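PDB 2WVQ: heterokaryon incompatibility protein s from Podospora anserina, which drives heterokaryon incompatibility, forming the [het-s] prion through a prion domain separate from its globular domain and triggering a lethal reaction with het-S from incompatible cells. Local coordinates for residues V26-Y31 and A147-W152; R40-C45 and K120-I125; R48-K53 and R132-V137; K53-R58 and F170-E175. The protein carries 2 engineered substitutions. All coordinates share one frame; numbering follows the deposited sequence. Where two conformers were deposited one is given.

Interaction 1: residues V26-Y31 and A147-W152. Engineered in segment 26-31: Ala27 (natural residue Asp).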
# COMPACT_ATOMS: atom_id res chain seq x y z
N VAL A 26 -13.40 4.70 8.83
CA VAL A 26 -14.76 4.36 8.34
C VAL A 26 -15.25 5.48 7.40
O VAL A 26 -15.72 5.23 6.30
CB VAL A 26 -15.77 4.10 9.50
CG1 VAL A 26 -17.26 3.84 8.93
CG2 VAL A 26 -15.29 2.93 10.37
N ALA A 27 -15.04 6.73 7.81
CA ALA A 27 -15.44 7.87 6.97
C ALA A 27 -14.71 7.97 5.62
O ALA A 27 -15.27 8.55 4.67
CB ALA A 27 -15.37 9.18 7.74
N CYS A 28 -13.50 7.39 5.51
CA CYS A 28 -12.71 7.35 4.24
C CYS A 28 -13.46 6.72 3.10
O CYS A 28 -13.38 7.20 1.99
CB CYS A 28 -11.39 6.59 4.39
SG CYS A 28 -10.00 7.52 5.15
N PHE A 29 -14.15 5.61 3.39
CA PHE A 29 -15.03 4.94 2.45
C PHE A 29 -16.13 5.80 1.77
O PHE A 29 -16.54 5.50 0.66
CB PHE A 29 -15.69 3.70 3.10
CG PHE A 29 -14.75 2.50 3.32
CD1 PHE A 29 -14.09 2.30 4.57
CD2 PHE A 29 -14.59 1.56 2.32
CE1 PHE A 29 -13.24 1.20 4.78
CE2 PHE A 29 -13.76 0.42 2.53
CZ PHE A 29 -13.08 0.25 3.78
N GLU A 30 -16.59 6.85 2.43
CA GLU A 30 -17.67 7.69 1.92
C GLU A 30 -17.25 8.59 0.76
O GLU A 30 -18.06 8.96 -0.07
CB GLU A 30 -18.25 8.52 3.06
CG GLU A 30 -19.17 7.68 3.93
CD GLU A 30 -19.29 8.15 5.37
OE1 GLU A 30 -19.61 7.29 6.22
OE2 GLU A 30 -19.08 9.35 5.64
N TYR A 31 -15.98 8.96 0.71
CA TYR A 31 -15.50 9.86 -0.34
C TYR A 31 -15.16 9.13 -1.65
O TYR A 31 -14.76 9.79 -2.63
CB TYR A 31 -14.32 10.69 0.20
CG TYR A 31 -14.66 11.40 1.49
CD1 TYR A 31 -14.26 10.89 2.73
CD2 TYR A 31 -15.44 12.58 1.47
CE1 TYR A 31 -14.60 11.54 3.93
CE2 TYR A 31 -15.79 13.23 2.68
CZ TYR A 31 -15.36 12.71 3.90
OH TYR A 31 -15.68 13.36 5.08
N ALA A 147 -18.35 18.52 7.92
CA ALA A 147 -17.09 18.79 7.21
C ALA A 147 -16.81 17.67 6.22
O ALA A 147 -16.82 16.48 6.60
CB ALA A 147 -15.94 18.95 8.20
N LYS A 148 -16.58 18.05 4.96
CA LYS A 148 -16.26 17.09 3.89
C LYS A 148 -14.77 17.10 3.52
O LYS A 148 -14.08 18.12 3.67
CB LYS A 148 -17.11 17.37 2.64
CG LYS A 148 -18.44 16.61 2.57
CD LYS A 148 -19.04 16.68 1.15
CE LYS A 148 -20.58 16.59 1.14
NZ LYS A 148 -21.29 17.66 1.94
N LYS A 149 -14.29 15.93 3.08
CA LYS A 149 -13.04 15.76 2.32
C LYS A 149 -13.42 15.77 0.83
O LYS A 149 -14.58 15.48 0.48
CB LYS A 149 -12.36 14.43 2.70
CG LYS A 149 -11.34 14.54 3.84
CD LYS A 149 -11.36 13.33 4.80
CE LYS A 149 -10.40 12.17 4.43
NZ LYS A 149 -11.00 11.14 3.51
N THR A 150 -12.46 16.10 -0.04
CA THR A 150 -12.65 15.99 -1.51
C THR A 150 -12.99 14.55 -1.92
O THR A 150 -12.27 13.61 -1.53
CB THR A 150 -11.37 16.47 -2.30
OG1 THR A 150 -10.24 15.65 -1.97
CG2 THR A 150 -11.05 17.96 -2.02
N ALA A 151 -14.08 14.37 -2.67
CA ALA A 151 -14.47 13.08 -3.25
C ALA A 151 -13.46 12.70 -4.33
O ALA A 151 -12.95 13.57 -5.03
CB ALA A 151 -15.89 13.13 -3.82
N TRP A 152 -13.15 11.42 -4.44
CA TRP A 152 -12.12 10.98 -5.35
C TRP A 152 -12.45 9.59 -5.90
O TRP A 152 -13.14 8.81 -5.25
CB TRP A 152 -10.74 11.04 -4.66
CG TRP A 152 -10.68 10.11 -3.49
CD1 TRP A 152 -11.13 10.34 -2.23
CD2 TRP A 152 -10.17 8.78 -3.50
NE1 TRP A 152 -10.93 9.23 -1.44
CE2 TRP A 152 -10.32 8.26 -2.20
CE3 TRP A 152 -9.57 7.98 -4.48
CZ2 TRP A 152 -9.93 6.98 -1.86
CZ3 TRP A 152 -9.19 6.72 -4.14
CH2 TRP A 152 -9.36 6.22 -2.85
O HOH W 1 -10.99 8.69 1.18
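The ring of Tyr31 lies against the backbone and side chain of Lys149, and this is the tight part of the contact. Lys149 CB sits over the ring face, 3.6 Å from the ring centroid and 9° off its normal, which makes a CH-pi contact. The lysine chain is bent at chi2, chi3 and chi4. It crosses the ring on that one side and brings NZ to 3.4 Å from Tyr31 CD1, beyond the rim. Tyr31 CG is turned anti to the carbonyl carbon (chi1 -54°), which sends the ring out along the 147-152 loop. Next to the ring's CB the backbones join. Trp152 N donates to Tyr31 O at 2.9 Å, and the bond is nearly straight at 167°. The CA of Ala151 adds a CA-H...O contact to the same oxygen, at 3.4 Å. Trp152 CD1 packs on Tyr31 CB at 4.0 Å, and the indole is buried against helix 79-108. A water joins Trp152 NE1, 2.7 Å away, to the carbonyl oxygen of Cys28. The other end is looser. Ala147 and Lys148 are exposed and touch the hydroxyl end of the ring lightly, with Tyr31 OH 3.7 Å from Ala147 O. Thr150 turns away and bonds to Gln99. The Tyr31-Trp152 bond stands at the start of a two-stranded parallel sheet, strands 32-34 and 152-154, set among the helices of the globular HeLo domain.

Interaction 2: residues R40-C45 and K120-I125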
# COMPACT_ATOMS: atom_id res chain seq x y z
N ARG A 40 -19.31 -3.25 -16.31
CA ARG A 40 -20.44 -3.96 -15.72
C ARG A 40 -20.12 -4.50 -14.34
O ARG A 40 -20.99 -5.04 -13.69
CB ARG A 40 -20.95 -5.12 -16.60
CG ARG A 40 -20.49 -5.14 -18.08
CD ARG A 40 -19.96 -6.54 -18.40
NE ARG A 40 -18.87 -6.87 -17.46
CZ ARG A 40 -18.51 -8.11 -17.12
NH1 ARG A 40 -19.14 -9.17 -17.63
NH2 ARG A 40 -17.51 -8.28 -16.25
N ASP A 41 -18.86 -4.38 -13.90
CA ASP A 41 -18.49 -4.84 -12.55
C ASP A 41 -18.70 -3.81 -11.46
O ASP A 41 -18.36 -4.05 -10.31
CB ASP A 41 -17.05 -5.35 -12.51
CG ASP A 41 -16.89 -6.68 -13.17
OD1 ASP A 41 -17.89 -7.37 -13.43
OD2 ASP A 41 -15.74 -7.05 -13.44
N TYR A 42 -19.23 -2.65 -11.84
CA TYR A 42 -19.44 -1.56 -10.92
C TYR A 42 -20.18 -2.02 -9.66
O TYR A 42 -19.68 -1.85 -8.56
CB TYR A 42 -20.21 -0.41 -11.56
CG TYR A 42 -20.81 0.54 -10.52
CD1 TYR A 42 -20.00 1.16 -9.55
CD2 TYR A 42 -22.16 0.84 -10.53
CE1 TYR A 42 -20.54 2.04 -8.61
CE2 TYR A 42 -22.71 1.70 -9.62
CZ TYR A 42 -21.91 2.29 -8.66
OH TYR A 42 -22.49 3.16 -7.76
N GLU A 43 -21.35 -2.62 -9.85
CA GLU A 43 -22.26 -2.94 -8.75
C GLU A 43 -21.56 -3.85 -7.76
O GLU A 43 -21.54 -3.55 -6.57
CB GLU A 43 -23.54 -3.58 -9.28
CG GLU A 43 -24.64 -3.72 -8.26
CD GLU A 43 -25.85 -4.43 -8.82
OE1 GLU A 43 -26.39 -3.99 -9.87
OE2 GLU A 43 -26.28 -5.43 -8.22
N ARG A 44 -20.97 -4.94 -8.25
CA ARG A 44 -20.27 -5.88 -7.37
C ARG A 44 -19.09 -5.23 -6.63
O ARG A 44 -18.94 -5.45 -5.43
CB ARG A 44 -19.82 -7.13 -8.13
CG ARG A 44 -19.11 -8.20 -7.30
CD ARG A 44 -18.28 -9.12 -8.24
NE ARG A 44 -16.86 -9.23 -7.85
CZ ARG A 44 -16.40 -9.92 -6.79
NH1 ARG A 44 -17.24 -10.59 -5.97
NH2 ARG A 44 -15.09 -9.94 -6.53
N CYS A 45 -18.26 -4.45 -7.33
CA CYS A 45 -17.10 -3.80 -6.71
C CYS A 45 -17.51 -2.78 -5.61
O CYS A 45 -16.83 -2.64 -4.59
CB CYS A 45 -16.23 -3.14 -7.79
SG CYS A 45 -15.31 -4.38 -8.73
N LYS A 120 -27.59 4.79 -8.99
CA LYS A 120 -28.61 4.62 -10.03
C LYS A 120 -28.16 3.73 -11.19
O LYS A 120 -28.99 3.28 -11.97
CB LYS A 120 -29.09 5.98 -10.59
CG LYS A 120 -28.15 6.61 -11.64
CD LYS A 120 -28.82 7.70 -12.46
CE LYS A 120 -28.80 9.07 -11.77
NZ LYS A 120 -27.50 9.82 -11.98
N ASP A 121 -26.85 3.49 -11.32
CA ASP A 121 -26.29 2.58 -12.33
C ASP A 121 -26.26 1.12 -11.86
O ASP A 121 -25.85 0.22 -12.63
CB ASP A 121 -24.89 3.03 -12.76
CG ASP A 121 -24.89 4.39 -13.37
OD1 ASP A 121 -24.13 5.25 -12.89
OD2 ASP A 121 -25.67 4.61 -14.33
N MET A 122 -26.66 0.89 -10.61
CA MET A 122 -26.94 -0.46 -10.11
C MET A 122 -28.35 -0.91 -10.44
O MET A 122 -29.26 -0.09 -10.63
CB MET A 122 -26.80 -0.52 -8.59
CG MET A 122 -25.41 -0.37 -8.09
SD MET A 122 -25.45 -0.36 -6.29
CE MET A 122 -23.73 -0.03 -5.95
N LYS A 123 -28.54 -2.23 -10.47
CA LYS A 123 -29.87 -2.81 -10.46
C LYS A 123 -30.55 -2.50 -9.10
O LYS A 123 -29.85 -2.26 -8.10
CB LYS A 123 -29.79 -4.31 -10.74
CG LYS A 123 -29.02 -4.64 -12.04
CD LYS A 123 -29.32 -6.02 -12.55
CE LYS A 123 -29.13 -6.10 -14.07
NZ LYS A 123 -29.74 -7.33 -14.65
N PRO A 124 -31.90 -2.47 -9.06
CA PRO A 124 -32.61 -2.16 -7.81
C PRO A 124 -32.22 -3.04 -6.61
O PRO A 124 -32.22 -2.56 -5.46
CB PRO A 124 -34.08 -2.36 -8.18
CG PRO A 124 -34.14 -2.11 -9.66
CD PRO A 124 -32.85 -2.68 -10.18
N ILE A 125 -31.90 -4.30 -6.88
CA ILE A 125 -31.49 -5.24 -5.85
C ILE A 125 -30.15 -4.84 -5.21
O ILE A 125 -30.01 -4.84 -3.98
CB ILE A 125 -31.42 -6.67 -6.43
CG1 ILE A 125 -31.38 -7.72 -5.32
CG2 ILE A 125 -30.26 -6.82 -7.45
CD1 ILE A 125 -31.30 -9.14 -5.84
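Glu43, Met122 and Tyr42 bury the most surface here. Glu43 reaches from the first turn of helix 42-62 toward the chain just before helix 124-140. Its CG is anti to the backbone N (chi1 -170°), and the chain stays extended beyond it, which carries the carboxylate across to Lys123. There OE1 accepts the backbone N-H of Lys123 at 2.8 Å, with an angle of 158° at the hydrogen. The donor comes from above the carboxylate plane, 44° out of it. Lys123 is the N-cap residue of helix 124-140. Its own side chain runs off, and NZ stays 6.7 Å from Glu43 OE1. Met122 packs against both Glu43 and Tyr42. Its CG lies 3.4 Å from Glu43 CG and 3.7 Å from Tyr42 CE2. Its extended chain then crosses the tyrosine at about a right angle, and CE ends 3.9 Å from Tyr42 OH. Asp121 adds only its CB, 4.0 Å from Tyr42 CE2. Its OD1 is hydrogen-bonded to the backbone N of Glu118. Beyond the contact, the Tyr42 ring stacks with Phe117, and Met122 also touches Arg127 and His130. The methylenes of Glu43 thus pack on methionine while its carboxylate holds a main-chain N-H. Through this bond one glutamate ties the beginnings of two helices together. Its negative charge beside the start of helix 124-140 would probably also suit the helix dipole.

Interaction 3: residues R48-K53 and R132-V137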
# COMPACT_ATOMS: atom_id res chain seq x y z
N ARG A 48 -18.50 -4.81 -2.57
CA ARG A 48 -17.27 -5.30 -1.92
C ARG A 48 -16.66 -4.23 -1.00
O ARG A 48 -16.25 -4.53 0.13
CB ARG A 48 -16.20 -5.72 -2.94
CG ARG A 48 -16.56 -6.73 -3.97
CD ARG A 48 -16.25 -8.15 -3.52
NE ARG A 48 -14.82 -8.41 -3.32
CZ ARG A 48 -14.33 -9.56 -2.83
NH1 ARG A 48 -15.16 -10.55 -2.50
NH2 ARG A 48 -13.01 -9.72 -2.68
N LEU A 49 -16.62 -2.98 -1.48
CA LEU A 49 -16.26 -1.81 -0.66
C LEU A 49 -17.19 -1.56 0.56
O LEU A 49 -16.71 -1.28 1.68
CB LEU A 49 -16.20 -0.56 -1.53
CG LEU A 49 -14.98 0.34 -1.79
CD1 LEU A 49 -13.55 -0.26 -1.59
CD2 LEU A 49 -15.11 1.02 -3.16
N ASP A 50 -18.51 -1.63 0.35
CA ASP A 50 -19.49 -1.42 1.43
C ASP A 50 -19.35 -2.51 2.50
O ASP A 50 -19.53 -2.24 3.68
CB ASP A 50 -20.95 -1.44 0.90
CG ASP A 50 -21.23 -0.37 -0.19
OD1 ASP A 50 -22.19 -0.60 -0.96
OD2 ASP A 50 -20.55 0.69 -0.28
N ILE A 51 -19.05 -3.73 2.07
CA ILE A 51 -18.82 -4.86 2.98
C ILE A 51 -17.55 -4.71 3.81
O ILE A 51 -17.57 -5.02 5.01
CB ILE A 51 -18.91 -6.22 2.28
CG1 ILE A 51 -20.36 -6.50 1.88
CG2 ILE A 51 -18.39 -7.36 3.16
CD1 ILE A 51 -20.46 -7.55 0.80
N ALA A 52 -16.45 -4.25 3.19
CA ALA A 52 -15.21 -3.97 3.94
C ALA A 52 -15.44 -2.88 4.98
O ALA A 52 -14.92 -2.96 6.13
CB ALA A 52 -14.05 -3.58 3.00
N LYS A 53 -16.21 -1.87 4.59
CA LYS A 53 -16.59 -0.79 5.51
C LYS A 53 -17.49 -1.35 6.63
O LYS A 53 -17.34 -0.97 7.79
CB LYS A 53 -17.30 0.33 4.76
CG LYS A 53 -17.72 1.50 5.62
CD LYS A 53 -18.69 2.45 4.87
CE LYS A 53 -18.52 3.88 5.41
NZ LYS A 53 -19.55 4.80 4.91
N ARG A 132 -28.73 -0.39 2.40
CA ARG A 132 -28.78 -1.16 3.66
C ARG A 132 -27.40 -1.25 4.35
O ARG A 132 -27.29 -1.02 5.56
CB ARG A 132 -29.35 -2.57 3.41
CG ARG A 132 -29.15 -3.56 4.55
CD ARG A 132 -30.05 -4.79 4.42
NE ARG A 132 -31.37 -4.54 4.99
CZ ARG A 132 -32.47 -4.25 4.29
NH1 ARG A 132 -32.43 -4.18 2.96
NH2 ARG A 132 -33.62 -4.03 4.93
N LEU A 133 -26.36 -1.61 3.60
CA LEU A 133 -25.00 -1.71 4.14
C LEU A 133 -24.46 -0.37 4.59
O LEU A 133 -23.80 -0.28 5.65
CB LEU A 133 -24.06 -2.36 3.12
CG LEU A 133 -23.55 -3.80 3.06
CD1 LEU A 133 -24.25 -4.87 3.86
CD2 LEU A 133 -23.46 -4.22 1.58
N ASN A 134 -24.75 0.68 3.84
CA ASN A 134 -24.36 2.01 4.28
C ASN A 134 -25.13 2.43 5.56
O ASN A 134 -24.54 2.96 6.49
CB ASN A 134 -24.67 3.05 3.20
CG ASN A 134 -23.66 3.06 2.04
OD1 ASN A 134 -23.75 3.93 1.20
ND2 ASN A 134 -22.75 2.09 1.97
N ASP A 135 -26.43 2.18 5.59
CA ASP A 135 -27.27 2.60 6.71
C ASP A 135 -26.83 1.97 8.01
O ASP A 135 -26.80 2.65 9.03
CB ASP A 135 -28.74 2.24 6.44
CG ASP A 135 -29.42 3.21 5.48
OD1 ASP A 135 -30.57 2.95 5.10
OD2 ASP A 135 -28.81 4.23 5.11
N LEU A 136 -26.54 0.67 7.97
CA LEU A 136 -26.06 -0.12 9.09
C LEU A 136 -24.80 0.46 9.74
O LEU A 136 -24.69 0.52 10.97
CB LEU A 136 -25.82 -1.54 8.57
CG LEU A 136 -24.80 -2.64 8.84
CD1 LEU A 136 -25.09 -3.72 7.85
CD2 LEU A 136 -23.33 -2.31 8.81
N VAL A 137 -23.84 0.91 8.93
CA VAL A 137 -22.72 1.64 9.49
C VAL A 137 -23.02 3.03 9.97
O VAL A 137 -22.50 3.42 11.01
CB VAL A 137 -21.35 1.48 8.74
CG1 VAL A 137 -21.40 0.48 7.59
CG2 VAL A 137 -20.57 2.79 8.54
O HOH W 2 -21.25 0.01 4.11
O HOH W 3 -22.11 4.40 5.79
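Helices 42-62 and 124-140 run side by side here, nearly parallel, with their short axes 20° apart and 9.4 Å at closest approach. The backbones come nearest at Asp50 and Leu133, whose CA atoms are 6.1 Å apart. Leu133 points at the other helix. Its CD2 lies 3.8 Å from Asp50 CB and 3.9 Å from Ile51 CG1, so the aspartate enters the packing through its methylene. Asp50 and Asn134 meet obliquely, with carboxylate and amide planes 78° apart. Asn134 ND2 gives only a weak bond to Asp50 OD2, at 3.4 Å. The stronger partners of Asp50 are His130 of helix 124-140 and Gln46 of its own helix, so the buried carboxylate, probably charged, is held from both helices. This pairing lies near the middle of the globular domain, a mainly helical HeLo domain in which helix 42-62 is central. A water bridges the backbones between the helices. It donates to Asp50 O at 2.9 Å and more weakly to Leu133 O, and it accepts a weak bond from Asn134 ND2. One turn on, Lys53 stretches out, chi1 180° and the later torsions also extended, and lies across Val137, CE to CG2 3.9 Å. Its NZ goes beyond the valine to Glu30, with which it forms a salt bridge. A second water accepts from Lys53 NZ at 2.7 Å and donates to Asn134 O, linking the ammonium to the neighbouring helix.

Interaction 4: residues K53-R58 and F170-E175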
# COMPACT_ATOMS: atom_id res chain seq x y z
N LYS A 53 -16.21 -1.87 4.59
CA LYS A 53 -16.59 -0.79 5.51
C LYS A 53 -17.49 -1.35 6.63
O LYS A 53 -17.34 -0.97 7.79
CB LYS A 53 -17.30 0.33 4.76
CG LYS A 53 -17.72 1.50 5.62
CD LYS A 53 -18.69 2.45 4.87
CE LYS A 53 -18.52 3.88 5.41
NZ LYS A 53 -19.55 4.80 4.91
N ALA A 54 -18.41 -2.25 6.29
CA ALA A 54 -19.32 -2.84 7.31
C ALA A 54 -18.53 -3.69 8.31
O ALA A 54 -18.83 -3.72 9.51
CB ALA A 54 -20.42 -3.71 6.62
N ARG A 55 -17.50 -4.36 7.81
CA ARG A 55 -16.75 -5.27 8.65
C ARG A 55 -15.81 -4.53 9.61
O ARG A 55 -15.64 -4.94 10.79
CB ARG A 55 -16.01 -6.29 7.82
CG ARG A 55 -15.48 -7.43 8.67
CD ARG A 55 -14.32 -8.09 8.02
NE ARG A 55 -13.51 -8.87 8.94
CZ ARG A 55 -12.33 -9.39 8.61
NH1 ARG A 55 -11.84 -9.21 7.38
NH2 ARG A 55 -11.64 -10.08 9.50
N LEU A 56 -15.23 -3.43 9.10
CA LEU A 56 -14.42 -2.52 9.90
C LEU A 56 -15.31 -1.87 10.99
O LEU A 56 -14.97 -1.86 12.20
CB LEU A 56 -13.77 -1.42 9.01
CG LEU A 56 -12.93 -0.29 9.66
CD1 LEU A 56 -11.73 -0.79 10.40
CD2 LEU A 56 -12.49 0.84 8.67
N SER A 57 -16.46 -1.37 10.59
CA SER A 57 -17.33 -0.82 11.61
C SER A 57 -17.85 -1.86 12.65
O SER A 57 -18.01 -1.49 13.80
CB SER A 57 -18.43 0.06 11.04
OG SER A 57 -19.58 -0.66 10.74
N ARG A 58 -18.11 -3.10 12.23
CA ARG A 58 -18.47 -4.17 13.14
C ARG A 58 -17.46 -4.32 14.25
O ARG A 58 -17.85 -4.53 15.39
CB ARG A 58 -18.73 -5.52 12.46
CG ARG A 58 -19.53 -6.57 13.34
CD ARG A 58 -19.63 -7.92 12.63
NE ARG A 58 -20.18 -7.72 11.28
CZ ARG A 58 -19.61 -8.07 10.12
NH1 ARG A 58 -18.45 -8.70 10.08
NH2 ARG A 58 -20.24 -7.81 8.97
N PHE A 170 -6.27 -6.06 7.49
CA PHE A 170 -6.12 -5.20 8.65
C PHE A 170 -7.19 -5.50 9.72
O PHE A 170 -6.87 -5.44 10.90
CB PHE A 170 -6.12 -3.72 8.27
CG PHE A 170 -4.81 -3.22 7.66
CD1 PHE A 170 -4.83 -2.42 6.51
CD2 PHE A 170 -3.58 -3.51 8.24
CE1 PHE A 170 -3.64 -1.92 5.96
CE2 PHE A 170 -2.40 -3.02 7.69
CZ PHE A 170 -2.43 -2.23 6.54
N VAL A 171 -8.42 -5.81 9.31
CA VAL A 171 -9.51 -6.14 10.24
C VAL A 171 -9.29 -7.55 10.82
O VAL A 171 -9.68 -7.79 11.96
CB VAL A 171 -10.96 -5.88 9.64
CG1 VAL A 171 -12.06 -6.23 10.66
CG2 VAL A 171 -11.16 -4.44 9.21
N ASP A 172 -8.63 -8.44 10.07
CA ASP A 172 -8.13 -9.72 10.62
C ASP A 172 -7.20 -9.47 11.80
O ASP A 172 -7.35 -10.09 12.86
CB ASP A 172 -7.35 -10.57 9.59
CG ASP A 172 -8.23 -11.16 8.49
OD1 ASP A 172 -7.67 -11.68 7.49
OD2 ASP A 172 -9.47 -11.11 8.61
N GLU A 173 -6.22 -8.58 11.60
CA GLU A 173 -5.26 -8.18 12.64
C GLU A 173 -5.95 -7.57 13.88
O GLU A 173 -5.61 -7.91 15.03
CB GLU A 173 -4.24 -7.20 12.07
CG GLU A 173 -2.93 -7.81 11.58
CD GLU A 173 -1.84 -6.76 11.33
OE1 GLU A 173 -0.85 -6.70 12.10
OE2 GLU A 173 -1.97 -5.99 10.34
N LEU A 174 -6.91 -6.67 13.64
CA LEU A 174 -7.73 -6.00 14.67
C LEU A 174 -8.56 -6.97 15.50
O LEU A 174 -8.65 -6.84 16.73
CB LEU A 174 -8.68 -5.00 14.01
CG LEU A 174 -8.59 -3.48 14.09
CD1 LEU A 174 -7.28 -2.92 14.60
CD2 LEU A 174 -9.03 -2.82 12.79
N GLU A 175 -9.20 -7.91 14.81
CA GLU A 175 -10.00 -8.95 15.46
C GLU A 175 -9.13 -9.94 16.26
O GLU A 175 -9.60 -10.50 17.25
CB GLU A 175 -10.88 -9.68 14.44
CG GLU A 175 -12.09 -8.89 13.93
CD GLU A 175 -12.76 -9.56 12.72
OE1 GLU A 175 -13.55 -8.91 12.00
OE2 GLU A 175 -12.49 -10.75 12.49
O HOH W 4 -15.14 -7.01 12.44
O HOH W 5 -10.40 -11.74 6.20
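A salt-bridge network joins helices 42-62 and 157-176 here, with Arg55 on one side and Asp172 and Glu175 on the other. Arg55 is extended from CG to NE, and chi1 -167° points the chain away from its own backbone N, which carries the guanidinium across to helix 157-176. It grips Glu175 side-on with two nitrogens. NE reaches OE1 at 3.1 Å and NH2 reaches OE2 at 3.2 Å, although both approach from above the carboxylate plane. NH2 also bonds to Asp172 OD2 at 2.6 Å and 170°, with the oxygen in the guanidinium plane and NH2 nearly in line with its C-O bond. A weaker bond from NH1 ends on the same oxygen. These bonds fix the rotation of the guanidinium, and the two carboxylates probably share its charge. Val171 CG1 lies over one face, toward the NE rim, 3.5 Å from Arg55 NE. The helices are nearly parallel, 16° apart, with axes 10.1 Å at closest approach, and form part of the helical core of the HeLo domain. Beside the network the contact is apolar. Leu56 CD1 meets Val171 CG2 at 3.9 Å and Leu174 CD2 at 4.1 Å, and Leu56 also packs on helix 18-28. One water joins the Arg55 carbonyl to Glu175 OE1, and another lies between NH1 and Asp172 OD2. Asp172 has a second partner in Arg169. On the same helix, Glu173 forms a salt bridge with Arg104 of the second subunit.

How the interactions relate
Interactions 3 and 4 are buried, and interactions 1 and 2 are only partly so. Helix 42-62 serves three of them: its start in interaction 2, its middle in interaction 3 and its later turns in interaction 4. Interactions 2 and 3 both pair it with helix 124-140, whereas interaction 4 turns to helix 157-176. Lys53 is common to interactions 3 and 4, and its salt bridge to Glu30 ties both to segment 26-31 of interaction 1. The chemistry differs too. Main-chain N-H groups are the donors in interactions 1 and 2, side-chain charges dominate interaction 4, and interaction 3 relies on apolar packing, bridging waters and one weak side-chain hydrogen bond.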